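Local coordinates for protein carbohydrate kinase, pfkB family (Enterococcus faecalis, PDB 3KTN) that probably phosphorylates a sugar acid such as 2-keto-3-deoxygluconate, as a magnesium-binding member of the PfkB family of carbohydrate kinases, at residues 36-41 against 73-78; 220-225 against 255-260. All coordinates share one frame; numbering follows the deposited sequence.

Contact 1 (36-41 against 73-78) and contact 2 (220-225 against 255-260) lie on opposite sides of the chain's centre, with their own centres 31 Å apart and nearest atoms about 13 Å apart. They come in series along the chain, the first closing before the second opens. What joins them is the large mixed sheet of the ribokinase-type fold: contact 1 packs beside strand 50-57, next to the outermost strand 80-82, whereas contact 2 uses strand 250-257, next to the other outermost strand, 262-269. Each thus joins a helix to a loop or strand near one border of the sheet. The Val38 side chain in contact 1 is about 12 Å from the bound magnesium ion; contact 2 is away from the annotated sites.

Contact 1 of 2, residues 36-41 against 73-78; sequences TGVNLL and LGISDQ
Ile75 reaches from the segment 73-78 to the segment 36-41 of helix 36-46 and buries more surface in this contact than any other residue. Its CD1 lies 3.7 Å from Leu41 CB and equally close to Val38 O, one turn earlier, so this methyl rests against the helix between those two residues. The branch CG2 meets the end of Leu41 instead, 3.9 Å from Leu41 CD1. CG1 of Ile75 stands anti to its carbonyl carbon (chi1 -53°), which sends the long arm to the helix backbone while CG2 remains beside the leucine tip. The two side chains cross at about a right angle, and Leu41 is touched both at its root and at its far end.

Val38 adds the next patch. Its CG1 meets Leu73 CD1 at 3.7 Å, again with the side chains nearly perpendicular, and approaches Ile75 CD1 at 4.3 Å. The valine torsion (chi1 -178°) places CG1 beside the carbonyl carbon, where it can reach both partners. No hydrogen bond crosses; the joint is a buried aliphatic one. Gly74, with positive phi, ends the preceding helix in a Schellman motif, and this turn separates the two residues that meet Val38.

In the alpha/beta layering of the ribokinase-type fold, helix 36-46 and the connection from helix 61-72 to strand 80-82 thus pack together beside strand 50-57 of the large sheet, where Leu41 and Ile75 both touch Thr51. Leu70 of helix 61-72 also touches Val38, and helix 278-291 meets Leu40 through Ala284 and Leu287.

Contact 2 of 2, residues 220-225 against 255-260; sequences AQETEL and YLYTQN
Tyr257 extends its ring from strand 250-257 to helix 218-233 and meets Glu222 and Thr223, which are consecutive on that helix. The contact is chiefly one of van der Waals touches at the rim of the ring. Thr223 OG1 lies in the ring plane at the edge, 3.8 Å from Tyr257 CE1, and its methyl CG2 comes to 4.1 Å from the same carbon. Further out, the phenol oxygen OH is 3.5 Å from Glu222 CG, so the aliphatic part of the glutamate does the touching. Glu222 and Tyr257 cross at about a right angle, with the carboxylate and ring planes 63° apart. The bend of the glutamate at chi2 (61°) turns the acid group off the line begun by CB and CG.

No hydrogen bond joins the two segments; Thr223 OG1 bonds Glu219 O within its own helix, while just beyond the segment Gln227 NE2 of the same helix bonds Thr258 O. Around the Tyr257 ring lie also Tyr262, whose ring stacks with it, and Ile226 and Met230 of helix 218-233.

The chemistry is therefore that of a strand tyrosine whose ring bridges from the sheet to the helix. Although polar residues meet the ring's edge and hydroxyl, contact between these two segments depends on close packing and not on a specific hydrogen bond or salt bridge.

Contact 1 of 2, residues 36-41 against 73-78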
loop_
_atom_site.group_PDB
_atom_site.type_symbol
_atom_site.label_atom_id
_atom_site.label_comp_id
_atom_site.label_asym_id
_atom_site.label_seq_id
_atom_site.Cartn_x
_atom_site.Cartn_y
_atom_site.Cartn_z
ATOM N N THR A 36 6.292 26.483 -5.830
ATOM C CA THR A 36 5.433 27.671 -5.797
ATOM C C THR A 36 4.700 27.883 -7.120
ATOM O O THR A 36 3.482 28.040 -7.134
ATOM C CB THR A 36 6.247 28.947 -5.469
ATOM O OG1 THR A 36 6.607 28.927 -4.086
ATOM C CG2 THR A 36 5.433 30.216 -5.754
ATOM N N GLY A 37 5.438 27.874 -8.225
ATOM C CA GLY A 37 4.821 28.062 -9.531
ATOM C C GLY A 37 3.850 26.952 -9.911
ATOM O O GLY A 37 2.837 27.196 -10.567
ATOM N N VAL A 38 4.154 25.724 -9.505
ATOM C CA VAL A 38 3.282 24.592 -9.812
ATOM C C VAL A 38 1.990 24.706 -9.015
ATOM O O VAL A 38 0.898 24.590 -9.576
ATOM C CB VAL A 38 3.981 23.249 -9.483
ATOM C CG1 VAL A 38 3.085 22.069 -9.864
ATOM C CG2 VAL A 38 5.305 23.175 -10.231
ATOM N N ASN A 39 2.114 24.962 -7.714
ATOM C CA ASN A 39 0.941 25.077 -6.843
ATOM C C ASN A 39 0.027 26.193 -7.313
ATOM O O ASN A 39 -1.200 26.032 -7.375
ATOM C CB ASN A 39 1.355 25.362 -5.390
ATOM C CG ASN A 39 2.357 24.354 -4.856
ATOM O OD1 ASN A 39 2.496 23.251 -5.394
ATOM N ND2 ASN A 39 3.052 24.719 -3.783
ATOM N N LEU A 40 0.631 27.332 -7.623
ATOM C CA LEU A 40 -0.121 28.489 -8.080
ATOM C C LEU A 40 -0.878 28.208 -9.373
ATOM O O LEU A 40 -2.103 28.332 -9.423
ATOM C CB LEU A 40 0.822 29.678 -8.294
ATOM C CG LEU A 40 0.127 30.969 -8.744
ATOM C CD1 LEU A 40 -0.855 31.412 -7.663
ATOM C CD2 LEU A 40 1.157 32.064 -9.013
ATOM N N LEU A 41 -0.145 27.834 -10.416
ATOM C CA LEU A 41 -0.762 27.563 -11.708
ATOM C C LEU A 41 -1.766 26.408 -11.674
ATOM O O LEU A 41 -2.788 26.446 -12.375
ATOM C CB LEU A 41 0.317 27.286 -12.758
ATOM C CG LEU A 41 1.328 28.413 -12.998
ATOM C CD1 LEU A 41 2.211 28.045 -14.184
ATOM C CD2 LEU A 41 0.600 29.736 -13.249
ATOM N N LEU A 73 -2.276 18.321 -13.977
ATOM C CA LEU A 73 -2.787 19.406 -13.146
ATOM C C LEU A 73 -3.509 20.474 -13.970
ATOM O O LEU A 73 -4.168 21.348 -13.414
ATOM C CB LEU A 73 -1.637 20.053 -12.368
ATOM C CG LEU A 73 -0.995 19.143 -11.322
ATOM C CD1 LEU A 73 0.348 19.726 -10.867
ATOM C CD2 LEU A 73 -1.967 18.972 -10.153
ATOM N N GLY A 74 -3.374 20.399 -15.292
ATOM C CA GLY A 74 -4.032 21.356 -16.161
ATOM C C GLY A 74 -3.119 22.477 -16.617
ATOM O O GLY A 74 -3.567 23.425 -17.253
ATOM N N ILE A 75 -1.834 22.370 -16.294
ATOM C CA ILE A 75 -0.855 23.385 -16.672
ATOM C C ILE A 75 -0.198 23.009 -17.995
ATOM O O ILE A 75 0.207 21.857 -18.193
ATOM C CB ILE A 75 0.275 23.509 -15.613
ATOM C CG1 ILE A 75 -0.317 23.737 -14.222
ATOM C CG2 ILE A 75 1.191 24.679 -15.957
ATOM C CD1 ILE A 75 0.725 23.616 -13.120
ATOM N N SER A 76 -0.095 23.975 -18.904
ATOM C CA SER A 76 0.548 23.728 -20.187
ATOM C C SER A 76 2.040 23.561 -19.932
ATOM O O SER A 76 2.629 24.303 -19.144
ATOM C CB SER A 76 0.337 24.911 -21.135
ATOM O OG SER A 76 1.131 24.755 -22.303
ATOM N N ASP A 77 2.648 22.593 -20.607
ATOM C CA ASP A 77 4.071 22.331 -20.458
ATOM C C ASP A 77 4.825 22.791 -21.712
ATOM O O ASP A 77 5.986 22.438 -21.905
ATOM C CB ASP A 77 4.296 20.826 -20.245
ATOM C CG ASP A 77 3.933 20.005 -21.474
ATOM O OD1 ASP A 77 3.121 20.487 -22.290
ATOM O OD2 ASP A 77 4.447 18.878 -21.626
ATOM N N GLN A 78 4.163 23.576 -22.556
ATOM C CA GLN A 78 4.773 24.058 -23.797
ATOM C C GLN A 78 6.069 24.834 -23.581
ATOM O O GLN A 78 7.006 24.710 -24.369
ATOM C CB GLN A 78 3.784 24.936 -24.569
ATOM C CG GLN A 78 3.366 26.201 -23.825
ATOM C CD GLN A 78 2.328 27.013 -24.580
ATOM O OE1 GLN A 78 2.529 27.365 -25.747
ATOM N NE2 GLN A 78 1.214 27.319 -23.918
#

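Contact 2 of 2, residues 220-225 against 255-260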
loop_
_atom_site.group_PDB
_atom_site.type_symbol
_atom_site.label_atom_id
_atom_site.label_comp_id
_atom_site.label_asym_id
_atom_site.label_seq_id
_atom_site.Cartn_x
_atom_site.Cartn_y
_atom_site.Cartn_z
ATOM N N ALA A 220 -3.831 51.637 12.070
ATOM C CA ALA A 220 -3.302 52.849 11.450
ATOM C C ALA A 220 -1.809 52.734 11.154
ATOM O O ALA A 220 -1.359 53.057 10.056
ATOM C CB ALA A 220 -3.565 54.046 12.349
ATOM N N GLN A 221 -1.046 52.274 12.139
ATOM C CA GLN A 221 0.391 52.109 11.971
ATOM C C GLN A 221 0.656 51.059 10.898
ATOM O O GLN A 221 1.477 51.256 9.998
ATOM C CB GLN A 221 1.032 51.655 13.282
ATOM C CG GLN A 221 2.512 51.359 13.163
ATOM C CD GLN A 221 3.051 50.602 14.356
ATOM O OE1 GLN A 221 3.053 51.106 15.479
ATOM N NE2 GLN A 221 3.512 49.378 14.121
ATOM N N GLU A 222 -0.052 49.940 11.019
ATOM C CA GLU A 222 0.060 48.819 10.096
ATOM C C GLU A 222 -0.165 49.265 8.655
ATOM O O GLU A 222 0.670 49.026 7.780
ATOM C CB GLU A 222 -0.964 47.748 10.485
ATOM C CG GLU A 222 -0.965 46.506 9.617
ATOM C CD GLU A 222 0.359 45.772 9.639
ATOM O OE1 GLU A 222 1.324 46.263 9.017
ATOM O OE2 GLU A 222 0.434 44.706 10.286
ATOM N N THR A 223 -1.297 49.918 8.417
ATOM C CA THR A 223 -1.652 50.400 7.090
ATOM C C THR A 223 -0.672 51.452 6.554
ATOM O O THR A 223 -0.330 51.445 5.369
ATOM C CB THR A 223 -3.073 51.004 7.085
ATOM O OG1 THR A 223 -4.009 50.033 7.571
ATOM C CG2 THR A 223 -3.472 51.418 5.679
ATOM N N GLU A 224 -0.224 52.356 7.423
ATOM C CA GLU A 224 0.707 53.408 7.018
ATOM C C GLU A 224 1.983 52.805 6.440
ATOM O O GLU A 224 2.457 53.227 5.388
ATOM C CB GLU A 224 1.053 54.304 8.218
ATOM C CG GLU A 224 1.775 55.610 7.876
ATOM C CD GLU A 224 3.229 55.422 7.462
ATOM O OE1 GLU A 224 3.974 54.709 8.169
ATOM O OE2 GLU A 224 3.632 56.000 6.433
ATOM N N LEU A 225 2.532 51.816 7.134
ATOM C CA LEU A 225 3.750 51.160 6.682
ATOM C C LEU A 225 3.588 50.465 5.329
ATOM O O LEU A 225 4.427 50.620 4.440
ATOM C CB LEU A 225 4.214 50.145 7.727
ATOM C CG LEU A 225 5.330 49.181 7.314
ATOM C CD1 LEU A 225 6.447 49.931 6.618
ATOM C CD2 LEU A 225 5.857 48.467 8.543
ATOM N N TYR A 255 -5.585 39.464 4.120
ATOM C CA TYR A 255 -5.674 40.908 3.946
ATOM C C TYR A 255 -5.247 41.277 2.538
ATOM O O TYR A 255 -4.401 40.608 1.935
ATOM C CB TYR A 255 -4.806 41.641 4.974
ATOM C CG TYR A 255 -3.376 41.171 5.018
ATOM C CD1 TYR A 255 -2.482 41.497 3.998
ATOM C CD2 TYR A 255 -2.923 40.360 6.062
ATOM C CE1 TYR A 255 -1.178 41.027 4.012
ATOM C CE2 TYR A 255 -1.621 39.885 6.085
ATOM C CZ TYR A 255 -0.756 40.224 5.054
ATOM O OH TYR A 255 0.532 39.754 5.066
ATOM N N LEU A 256 -5.856 42.336 2.014
ATOM C CA LEU A 256 -5.569 42.821 0.670
ATOM C C LEU A 256 -5.512 44.350 0.689
ATOM O O LEU A 256 -6.503 45.012 1.011
ATOM C CB LEU A 256 -6.661 42.342 -0.291
ATOM C CG LEU A 256 -6.681 42.849 -1.734
ATOM C CD1 LEU A 256 -5.367 42.536 -2.436
ATOM C CD2 LEU A 256 -7.848 42.197 -2.458
ATOM N N TYR A 257 -4.349 44.899 0.348
ATOM C CA TYR A 257 -4.146 46.350 0.335
ATOM C C TYR A 257 -3.928 46.920 -1.061
ATOM O O TYR A 257 -3.479 46.231 -1.980
ATOM C CB TYR A 257 -2.906 46.742 1.146
ATOM C CG TYR A 257 -2.961 46.521 2.638
ATOM C CD1 TYR A 257 -3.363 47.541 3.501
ATOM C CD2 TYR A 257 -2.550 45.311 3.194
ATOM C CE1 TYR A 257 -3.343 47.360 4.883
ATOM C CE2 TYR A 257 -2.529 45.120 4.569
ATOM C CZ TYR A 257 -2.924 46.144 5.407
ATOM O OH TYR A 257 -2.890 45.947 6.767
ATOM N N THR A 258 -4.255 48.197 -1.192
ATOM C CA THR A 258 -4.032 48.958 -2.413
ATOM C C THR A 258 -3.360 50.183 -1.807
ATOM O O THR A 258 -3.218 50.263 -0.585
ATOM C CB THR A 258 -5.333 49.400 -3.103
ATOM O OG1 THR A 258 -6.065 50.267 -2.231
ATOM C CG2 THR A 258 -6.186 48.195 -3.462
ATOM N N GLN A 259 -2.942 51.134 -2.627
ATOM C CA GLN A 259 -2.309 52.313 -2.067
ATOM C C GLN A 259 -3.316 53.145 -1.277
ATOM O O GLN A 259 -2.935 53.888 -0.374
ATOM C CB GLN A 259 -1.661 53.147 -3.177
ATOM C CG GLN A 259 -0.401 52.505 -3.736
ATOM C CD GLN A 259 0.245 53.310 -4.843
ATOM O OE1 GLN A 259 0.562 54.486 -4.669
ATOM N NE2 GLN A 259 0.453 52.675 -5.990
ATOM N N ASN A 260 -4.601 52.991 -1.586
ATOM C CA ASN A 260 -5.636 53.763 -0.904
ATOM C C ASN A 260 -6.741 52.971 -0.202
ATOM O O ASN A 260 -7.742 53.550 0.219
ATOM C CB ASN A 260 -6.276 54.733 -1.896
ATOM C CG ASN A 260 -5.252 55.594 -2.601
ATOM O OD1 ASN A 260 -4.500 56.332 -1.963
ATOM N ND2 ASN A 260 -5.208 55.499 -3.924
#